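Local coordinates for protein aminoglycoside phosphotransferase (Streptomyces rimosus, PDB 6FUC) that probably phosphorylates the aminoglycoside antibiotic streptomycin at its 3''-hydroxyl using ATP, which would inactivate the drug and give resistance, at residues S101-A106 and E231-D236; D217-L222 and R257-F262; L190-I195 and F226-E231. All blocks are in the same frame, centred on the assembly; numbering follows the deposited sequence. Where two conformers were deposited one is given.

All three contacts meet on helix 219-233, a central helix of the helical lobe of this kinase-like fold. Contact 2 holds its N-terminal end, contact 3 its later turns and contact 1 its C-terminal end. Contacts 1 and 3 share Glu231, have centres about 11 Å apart and touch through Leu103 and Leu192; contact 2 lies about 14 Å from contact 3 and about 21 Å from contact 1, centre to centre. Along the chain come 101-106, 190-195, 217-222, 226-231 running into 231-236, and 257-262. The helix thus ties helix 100-117, the probable catalytic loop containing 190-195 and the C-terminal helix 257-266 into one body.

Contact 1: residues S101-A106 and E231-D236; sequences SMLRAA and ETWGDD
Leu103 turns its CG opposite the backbone N (chi1 -170°) and Trp233 sets its CG beside its own N (chi1 -50°), which brings the leucine over one face of the indole. CD2 does most of the touching: it stands 4.0 Å from the centroid of the Trp233 six-membered ring, 28° off the normal, a CH-pi contact. Its nearest ring atom is Trp233 CH2, with Leu103 CD2 to CH2 at 3.6 Å, and the leucine chain runs roughly perpendicular to that of the tryptophan. The same methyl meets Thr232, whose CG2 lies 3.8 Å from Leu103 CD2, so the CD2 branch touches both threonine and indole. At the ring edge, near its plane, lies Arg104 N, 4.0 Å from Trp233 CZ3. The contact joins the start of helix 100-117 to the C-terminal end of helix 219-233 in the helical lobe of the phosphotransferase fold. Gly234, with positive phi, is the first residue past the end of that helix, and a type II' turn from Trp233 to Asp236 leads to the next, where Asp236 is the N-cap and its OD1 accepts from Trp239 N. Trp239 and Trp107 both meet Trp233 edge-to-face, and Arg104 makes a cation-pi contact with Trp239.

Contact 2: residues D217-L222 and R257-F262; sequences DPYADL and RDRERF
The first turns of helices 219-233 and 257-266 come together with the CA atoms of Tyr219 and Glu260 only 5.5 Å apart. Asp217 and Arg259 form a salt bridge beside this close approach: Arg259 NH2 donates to Asp217 OD2 at 2.8 Å, nearly straight at 174°. The acceptor lies in the guanidinium plane, whereas the donor reaches OD2 on its syn side and somewhat out of the carboxylate plane; the two planes stand 80° apart, and a single nitrogen makes the bond. The other oxygen, Asp217 OD1, takes Tyr219 N at 2.8 Å on its anti side, capping the helix. In protein kinases, an aspartate of the corresponding helix holds the backbone of the catalytic loop; consistent with this, Asp221 accepts from the backbone nitrogens of His187 and Gly188. A bend at chi3 (39°) brings the Arg259 guanidinium beside Tyr219, whose CD2 sits over one guanidinium face, 3.9 Å from Arg259 NE, with ring and guanidinium well tilted from each other. Glu260 CB packs against Tyr219 CD1 at 3.7 Å, while Glu260 OE1 takes a 2.6 Å salt bridge from Arg257 NH1. Tyr219 OH bonds to Ala254 O. Arg259 is held further by Asp256, which pairs with NE, and by Gln182, which bonds to NH2.

Contact 3: residues L190-I195 and F226-E231; sequences LCLPNI and FATARE
Leu192 meets Thr228 through one backbone-to-hydroxyl hydrogen bond, and its isobutyl group packs against the helix at Thr228 and Ala229. The backbone N of Leu192 donates to Thr228 OG1 at 3.0 Å, with an N-H...O angle of 152°. Leu192 CG also closes on that hydroxyl, 3.4 Å from Thr228 OG1, the two side chains lying alongside one another and pointing opposite ways. Leu192 CD1 rests on the helix backbone, 3.7 Å from Ala229 CA. On Thr228 the other branch, CG2, touches Cys191 CB at 3.9 Å, so hydroxyl and methyl engage consecutive residues of the loop.

The threonine is set by its torsion: chi1 of 60° places OG1 between the backbone N and the carbonyl carbon, where it also bonds to Leu224 O one turn back in the helix. As a carbonyl can only accept, the hydroxyl probably gives its proton to Leu224 O (Leu225 O is a weaker partner) and receives the N-H of Leu192. Residues 192-194 form a short 3-10 turn, held by Asn194 N to Cys191 O at 2.9 Å. The sequence from His187 to Asn194 matches the HxDxxxxN catalytic-loop motif of aminoglycoside phosphotransferases, and Asn194 ND2 bonds to Asp189 O within it. The Thr228 bond therefore fastens the middle of the probable catalytic loop to helix 219-233.

Farther out, Leu192 packs on Leu225 and Thr232 of the same helix and on Leu103 of helix 100-117, while Ala229 touches Trp107 of that helix. Beyond the turn the chain enters strand 195-197, which lies between strands 93-94 and 204-207 in a small antiparallel sheet; Ile195 pairs through its backbone with Ala95, and its side chain lies against Ile110 of helix 100-117 and Leu225 of helix 219-233.

Contact 1: residues S101-A106 and E231-D236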
loop_
_atom_site.group_PDB
_atom_site.type_symbol
_atom_site.label_atom_id
_atom_site.label_comp_id
_atom_site.label_asym_id
_atom_site.label_seq_id
_atom_site.Cartn_x
_atom_site.Cartn_y
_atom_site.Cartn_z
ATOM N N SER A 101 15.782 -0.252 -15.987
ATOM C CA SER A 101 15.699 0.916 -16.931
ATOM C C SER A 101 14.260 1.450 -17.073
ATOM O O SER A 101 14.043 2.652 -17.142
ATOM C CB SER A 101 16.250 0.658 -18.367
ATOM O OG SER A 101 16.235 1.929 -19.227
ATOM N N MET A 102 13.303 0.567 -17.058
ATOM C CA MET A 102 11.901 0.980 -17.056
ATOM C C MET A 102 11.571 1.793 -15.790
ATOM O O MET A 102 10.871 2.807 -15.897
ATOM C CB MET A 102 11.016 -0.245 -17.091
ATOM C CG MET A 102 10.845 -1.002 -18.435
ATOM S SD MET A 102 10.134 -2.666 -18.287
ATOM C CE MET A 102 8.438 -2.279 -17.948
ATOM N N LEU A 103 12.027 1.319 -14.626
ATOM C CA LEU A 103 11.710 2.071 -13.393
ATOM C C LEU A 103 12.344 3.388 -13.430
ATOM O O LEU A 103 11.779 4.404 -12.965
ATOM C CB LEU A 103 12.106 1.246 -12.147
ATOM C CG LEU A 103 11.621 1.796 -10.824
ATOM C CD1 LEU A 103 10.088 1.821 -10.756
ATOM C CD2 LEU A 103 12.161 1.015 -9.648
ATOM N N ARG A 104 13.588 3.457 -13.965
ATOM C CA ARG A 104 14.153 4.735 -14.148
ATOM C C ARG A 104 13.378 5.653 -15.052
ATOM O O ARG A 104 13.170 6.830 -14.777
ATOM C CB ARG A 104 15.620 4.594 -14.666
ATOM C CG ARG A 104 16.309 5.874 -14.973
ATOM C CD ARG A 104 16.511 6.653 -13.744
ATOM N NE ARG A 104 17.262 7.877 -13.969
ATOM C CZ ARG A 104 18.551 7.951 -14.039
ATOM N NH1 ARG A 104 19.335 6.891 -13.900
ATOM N NH2 ARG A 104 19.144 9.137 -14.149
ATOM N N ALA A 105 12.821 5.120 -16.139
ATOM C CA ALA A 105 11.967 5.939 -16.991
ATOM C C ALA A 105 10.722 6.474 -16.245
ATOM O O ALA A 105 10.202 7.504 -16.610
ATOM C CB ALA A 105 11.469 5.146 -18.226
ATOM N N ALA A 106 10.217 5.710 -15.318
ATOM C CA ALA A 106 9.025 6.057 -14.555
ATOM C C ALA A 106 9.334 6.856 -13.289
ATOM O O ALA A 106 8.408 7.261 -12.587
ATOM C CB ALA A 106 8.302 4.794 -14.164
ATOM N N GLU A 231 15.492 -2.510 -4.338
ATOM C CA GLU A 231 15.615 -3.866 -4.853
ATOM C C GLU A 231 15.807 -3.900 -6.355
ATOM O O GLU A 231 16.578 -4.699 -6.889
ATOM C CB GLU A 231 14.459 -4.771 -4.435
ATOM C CG GLU A 231 14.349 -4.783 -2.900
ATOM N N THR A 232 15.145 -3.023 -7.069
ATOM C CA THR A 232 15.345 -2.927 -8.506
ATOM C C THR A 232 16.690 -2.341 -8.877
ATOM O O THR A 232 17.304 -2.802 -9.875
ATOM C CB THR A 232 14.156 -2.165 -9.106
ATOM O OG1 THR A 232 13.000 -2.922 -8.826
ATOM C CG2 THR A 232 14.320 -1.948 -10.598
ATOM N N TRP A 233 17.151 -1.319 -8.160
ATOM C CA TRP A 233 18.427 -0.752 -8.586
ATOM C C TRP A 233 19.565 -1.783 -8.432
ATOM O O TRP A 233 20.564 -1.709 -9.187
ATOM C CB TRP A 233 18.739 0.431 -7.767
ATOM C CG TRP A 233 17.658 1.498 -7.611
ATOM C CD1 TRP A 233 17.338 2.159 -6.419
ATOM C CD2 TRP A 233 16.748 1.989 -8.591
ATOM N NE1 TRP A 233 16.358 3.091 -6.669
ATOM C CE2 TRP A 233 15.926 2.971 -7.961
ATOM C CE3 TRP A 233 16.520 1.687 -9.922
ATOM C CZ2 TRP A 233 14.969 3.686 -8.636
ATOM C CZ3 TRP A 233 15.548 2.411 -10.596
ATOM C CH2 TRP A 233 14.791 3.411 -9.954
ATOM N N GLY A 234 19.474 -2.735 -7.537
ATOM C CA GLY A 234 20.483 -3.865 -7.521
ATOM C C GLY A 234 21.927 -3.445 -7.414
ATOM O O GLY A 234 22.227 -2.596 -6.567
ATOM N N ASP A 235 22.789 -4.017 -8.282
ATOM C CA ASP A 235 24.268 -3.751 -8.287
ATOM C C ASP A 235 24.653 -2.381 -8.861
ATOM O O ASP A 235 25.849 -2.007 -8.834
ATOM C CB ASP A 235 25.099 -4.802 -9.136
ATOM C CG ASP A 235 25.117 -6.181 -8.583
ATOM O OD1 ASP A 235 24.958 -6.326 -7.369
ATOM O OD2 ASP A 235 25.337 -7.133 -9.396
ATOM N N ASP A 236 23.698 -1.590 -9.345
ATOM C CA ASP A 236 24.008 -0.304 -9.926
ATOM C C ASP A 236 24.249 0.725 -8.821
ATOM O O ASP A 236 23.349 1.479 -8.445
ATOM C CB ASP A 236 22.860 0.151 -10.829
ATOM C CG ASP A 236 23.105 1.453 -11.550
ATOM O OD1 ASP A 236 24.124 2.168 -11.289
ATOM O OD2 ASP A 236 22.281 1.786 -12.436
#

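Contact 2: residues D217-L222 and R257-F262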
loop_
_atom_site.group_PDB
_atom_site.type_symbol
_atom_site.label_atom_id
_atom_site.label_comp_id
_atom_site.label_asym_id
_atom_site.label_seq_id
_atom_site.Cartn_x
_atom_site.Cartn_y
_atom_site.Cartn_z
ATOM N N ASP A 217 2.298 11.119 7.855
ATOM C CA ASP A 217 3.531 11.735 7.424
ATOM C C ASP A 217 3.872 11.225 6.000
ATOM O O ASP A 217 3.742 10.020 5.758
ATOM C CB ASP A 217 4.620 11.334 8.436
ATOM C CG ASP A 217 5.953 11.967 8.227
ATOM O OD1 ASP A 217 6.521 11.939 7.119
ATOM O OD2 ASP A 217 6.476 12.506 9.192
ATOM N N PRO A 218 4.331 12.102 5.093
ATOM C CA PRO A 218 4.677 11.574 3.750
ATOM C C PRO A 218 5.680 10.435 3.747
ATOM O O PRO A 218 5.694 9.646 2.812
ATOM C CB PRO A 218 5.217 12.797 3.044
ATOM C CG PRO A 218 5.605 13.770 4.113
ATOM C CD PRO A 218 4.582 13.535 5.220
ATOM N N TYR A 219 6.579 10.394 4.740
ATOM C CA TYR A 219 7.522 9.247 4.800
ATOM C C TYR A 219 6.893 7.899 5.051
ATOM O O TYR A 219 7.526 6.892 4.795
ATOM C CB TYR A 219 8.664 9.557 5.808
ATOM C CG TYR A 219 9.681 10.465 5.222
ATOM C CD1 TYR A 219 10.569 9.988 4.286
ATOM C CD2 TYR A 219 9.721 11.802 5.484
ATOM C CE1 TYR A 219 11.485 10.800 3.675
ATOM C CE2 TYR A 219 10.677 12.662 4.883
ATOM C CZ TYR A 219 11.506 12.154 3.931
ATOM O OH TYR A 219 12.427 12.952 3.296
ATOM N N ALA A 220 5.633 7.860 5.526
ATOM C CA ALA A 220 4.942 6.588 5.603
ATOM C C ALA A 220 4.873 5.952 4.222
ATOM O O ALA A 220 4.869 4.707 4.103
ATOM C CB ALA A 220 3.555 6.748 6.210
ATOM N N ASP A 221 4.722 6.765 3.199
ATOM C CA ASP A 221 4.755 6.352 1.804
ATOM C C ASP A 221 6.159 6.307 1.256
ATOM O O ASP A 221 6.560 5.283 0.652
ATOM C CB ASP A 221 3.898 7.318 0.945
ATOM C CG ASP A 221 2.422 7.047 0.860
ATOM O OD1 ASP A 221 1.930 6.098 1.483
ATOM O OD2 ASP A 221 1.759 7.858 0.165
ATOM N N LEU A 222 6.950 7.356 1.406
ATOM C CA LEU A 222 8.235 7.407 0.733
ATOM C C LEU A 222 9.192 6.316 1.226
ATOM O O LEU A 222 9.976 5.791 0.451
ATOM C CB LEU A 222 8.877 8.747 0.845
ATOM C CG LEU A 222 8.082 9.944 0.286
ATOM C CD1 LEU A 222 8.846 11.238 0.508
ATOM C CD2 LEU A 222 7.688 9.647 -1.175
ATOM N N ARG A 257 16.624 10.970 6.916
ATOM C CA ARG A 257 16.827 9.535 6.962
ATOM C C ARG A 257 16.314 8.885 8.241
ATOM O O ARG A 257 15.864 7.776 8.137
ATOM C CB ARG A 257 18.300 9.214 6.674
ATOM C CG ARG A 257 18.732 9.622 5.255
ATOM C CD ARG A 257 17.867 9.261 4.095
ATOM N NE ARG A 257 18.537 9.303 2.833
ATOM C CZ ARG A 257 18.135 8.676 1.725
ATOM N NH1 ARG A 257 16.976 7.953 1.668
ATOM N NH2 ARG A 257 18.895 8.802 0.631
ATOM N N ASP A 258 16.407 9.510 9.409
ATOM C CA ASP A 258 15.896 8.890 10.608
ATOM C C ASP A 258 14.395 8.742 10.544
ATOM O O ASP A 258 13.841 7.768 10.982
ATOM C CB ASP A 258 16.291 9.700 11.874
ATOM C CG ASP A 258 17.753 9.711 12.139
ATOM O OD1 ASP A 258 18.535 8.918 11.569
ATOM O OD2 ASP A 258 18.138 10.575 12.958
ATOM N N ARG A 259 13.716 9.773 10.053
ATOM C CA ARG A 259 12.286 9.721 9.941
ATOM C C ARG A 259 11.883 8.589 8.914
ATOM O O ARG A 259 10.982 7.829 9.133
ATOM C CB ARG A 259 11.789 11.090 9.527
ATOM C CG ARG A 259 10.283 10.877 9.381
ATOM C CD ARG A 259 9.506 12.143 9.627
ATOM N NE ARG A 259 10.241 13.261 9.049
ATOM C CZ ARG A 259 9.693 14.337 8.518
ATOM N NH1 ARG A 259 10.502 15.293 8.090
ATOM N NH2 ARG A 259 8.373 14.473 8.384
ATOM N N GLU A 260 12.569 8.549 7.759
ATOM C CA GLU A 260 12.333 7.526 6.762
ATOM C C GLU A 260 12.484 6.114 7.365
ATOM O O GLU A 260 11.666 5.229 7.165
ATOM C CB GLU A 260 13.252 7.734 5.596
ATOM C CG GLU A 260 13.088 6.724 4.463
ATOM C CD GLU A 260 14.168 6.775 3.414
ATOM O OE1 GLU A 260 14.929 7.764 3.326
ATOM O OE2 GLU A 260 14.320 5.820 2.634
ATOM N N ARG A 261 13.612 5.937 8.064
ATOM C CA ARG A 261 13.914 4.627 8.633
ATOM C C ARG A 261 12.884 4.201 9.680
ATOM O O ARG A 261 12.590 3.025 9.824
ATOM C CB ARG A 261 15.361 4.639 9.177
ATOM C CG ARG A 261 16.445 4.264 8.190
ATOM C CD ARG A 261 17.815 4.193 8.888
ATOM N NE ARG A 261 17.751 3.278 10.033
ATOM C CZ ARG A 261 17.762 3.636 11.316
ATOM N NH1 ARG A 261 17.858 4.920 11.655
ATOM N NH2 ARG A 261 17.687 2.701 12.263
ATOM N N PHE A 262 12.387 5.178 10.467
ATOM C CA PHE A 262 11.371 4.871 11.453
ATOM C C PHE A 262 10.176 4.212 10.731
ATOM O O PHE A 262 9.656 3.202 11.200
ATOM C CB PHE A 262 10.953 6.157 12.163
ATOM C CG PHE A 262 9.838 6.018 13.144
ATOM C CD1 PHE A 262 10.045 5.662 14.452
ATOM C CD2 PHE A 262 8.533 6.181 12.728
ATOM C CE1 PHE A 262 8.978 5.511 15.341
ATOM C CE2 PHE A 262 7.470 6.022 13.604
ATOM C CZ PHE A 262 7.709 5.716 14.910
#

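Contact 3: residues L190-I195 and F226-E231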
loop_
_atom_site.group_PDB
_atom_site.type_symbol
_atom_site.label_atom_id
_atom_site.label_comp_id
_atom_site.label_asym_id
_atom_site.label_seq_id
_atom_site.Cartn_x
_atom_site.Cartn_y
_atom_site.Cartn_z
ATOM N N LEU A 190 2.722 2.224 -0.042
ATOM C CA LEU A 190 3.312 2.706 -1.338
ATOM C C LEU A 190 4.562 1.893 -1.669
ATOM O O LEU A 190 5.632 2.451 -1.948
ATOM C CB LEU A 190 3.525 4.182 -1.339
ATOM C CG LEU A 190 3.775 4.786 -2.748
ATOM C CD1 LEU A 190 2.507 4.689 -3.612
ATOM C CD2 LEU A 190 4.232 6.221 -2.629
ATOM N N CYS A 191 4.425 0.564 -1.686
ATOM C CA CYS A 191 5.442 -0.287 -2.259
ATOM C C CYS A 191 5.265 -0.326 -3.761
ATOM O O CYS A 191 4.146 -0.144 -4.294
ATOM C CB CYS A 191 5.331 -1.658 -1.667
ATOM S SG CYS A 191 3.779 -2.428 -1.704
ATOM N N LEU A 192 6.318 -0.691 -4.498
ATOM C CA LEU A 192 6.244 -0.736 -5.971
ATOM C C LEU A 192 5.098 -1.537 -6.578
ATOM O O LEU A 192 4.566 -1.112 -7.592
ATOM C CB LEU A 192 7.557 -1.239 -6.581
ATOM C CG LEU A 192 8.752 -0.324 -6.506
ATOM C CD1 LEU A 192 9.906 -0.979 -7.239
ATOM C CD2 LEU A 192 8.474 1.057 -7.093
ATOM N N PRO A 193 4.679 -2.671 -5.981
ATOM C CA PRO A 193 3.587 -3.405 -6.581
ATOM C C PRO A 193 2.315 -2.589 -6.720
ATOM O O PRO A 193 1.444 -2.953 -7.521
ATOM C CB PRO A 193 3.361 -4.597 -5.620
ATOM C CG PRO A 193 4.760 -4.848 -5.089
ATOM C CD PRO A 193 5.313 -3.467 -4.895
ATOM N N ASN A 194 2.157 -1.570 -5.890
ATOM C CA ASN A 194 0.900 -0.812 -5.820
ATOM C C ASN A 194 0.868 0.397 -6.725
ATOM O O ASN A 194 -0.110 1.172 -6.704
ATOM C CB ASN A 194 0.530 -0.530 -4.381
ATOM C CG ASN A 194 0.254 -1.775 -3.623
ATOM O OD1 ASN A 194 -0.167 -2.791 -4.208
ATOM N ND2 ASN A 194 0.378 -1.731 -2.303
ATOM N N ILE A 195 1.899 0.560 -7.542
ATOM C CA ILE A 195 1.978 1.658 -8.538
ATOM C C ILE A 195 1.957 0.953 -9.899
ATOM O O ILE A 195 2.838 0.176 -10.203
ATOM C CB ILE A 195 3.253 2.488 -8.366
ATOM C CG1 ILE A 195 3.370 3.031 -6.932
ATOM C CG2 ILE A 195 3.291 3.548 -9.416
ATOM C CD1 ILE A 195 4.666 3.676 -6.669
ATOM N N PHE A 226 10.963 3.935 -1.548
ATOM C CA PHE A 226 12.396 3.919 -1.711
ATOM C C PHE A 226 12.961 2.544 -1.422
ATOM O O PHE A 226 13.873 2.097 -2.175
ATOM C CB PHE A 226 13.065 4.937 -0.808
ATOM C CG PHE A 226 12.788 6.363 -1.137
ATOM C CD1 PHE A 226 12.278 6.731 -2.339
ATOM C CD2 PHE A 226 13.149 7.374 -0.238
ATOM C CE1 PHE A 226 12.071 8.054 -2.661
ATOM C CE2 PHE A 226 12.940 8.685 -0.534
ATOM C CZ PHE A 226 12.404 9.066 -1.762
ATOM N N ALA A 227 12.514 1.876 -0.369
ATOM C CA ALA A 227 13.103 0.556 -0.038
ATOM C C ALA A 227 12.786 -0.446 -1.121
ATOM O O ALA A 227 13.637 -1.235 -1.495
ATOM C CB ALA A 227 12.537 0.114 1.299
ATOM N N THR A 228 11.560 -0.438 -1.642
ATOM C CA THR A 228 11.230 -1.411 -2.681
ATOM C C THR A 228 11.912 -1.088 -3.998
ATOM O O THR A 228 12.358 -1.970 -4.718
ATOM C CB THR A 228 9.738 -1.659 -2.790
ATOM O OG1 THR A 228 9.015 -0.440 -3.108
ATOM C CG2 THR A 228 9.191 -2.266 -1.543
ATOM N N ALA A 229 12.109 0.172 -4.303
ATOM C CA ALA A 229 12.884 0.495 -5.501
ATOM C C ALA A 229 14.360 0.133 -5.375
ATOM O O ALA A 229 14.947 -0.202 -6.395
ATOM C CB ALA A 229 12.827 1.976 -5.750
ATOM N N ARG A 230 14.920 0.173 -4.183
ATOM C CA ARG A 230 16.312 -0.236 -4.006
ATOM C C ARG A 230 16.524 -1.667 -4.445
ATOM O O ARG A 230 17.589 -2.001 -4.944
ATOM C CB ARG A 230 16.782 -0.049 -2.544
ATOM C CG ARG A 230 17.109 1.386 -2.140
ATOM C CD ARG A 230 17.756 1.650 -0.769
ATOM N NE ARG A 230 16.976 1.312 0.427
ATOM C CZ ARG A 230 16.142 2.147 1.071
ATOM N NH1 ARG A 230 15.913 3.376 0.598
ATOM N NH2 ARG A 230 15.501 1.757 2.179
ATOM N N GLU A 231 15.492 -2.510 -4.338
ATOM C CA GLU A 231 15.615 -3.866 -4.853
ATOM C C GLU A 231 15.807 -3.900 -6.355
ATOM O O GLU A 231 16.578 -4.699 -6.889
ATOM C CB GLU A 231 14.459 -4.771 -4.435
ATOM C CG GLU A 231 14.349 -4.783 -2.900
#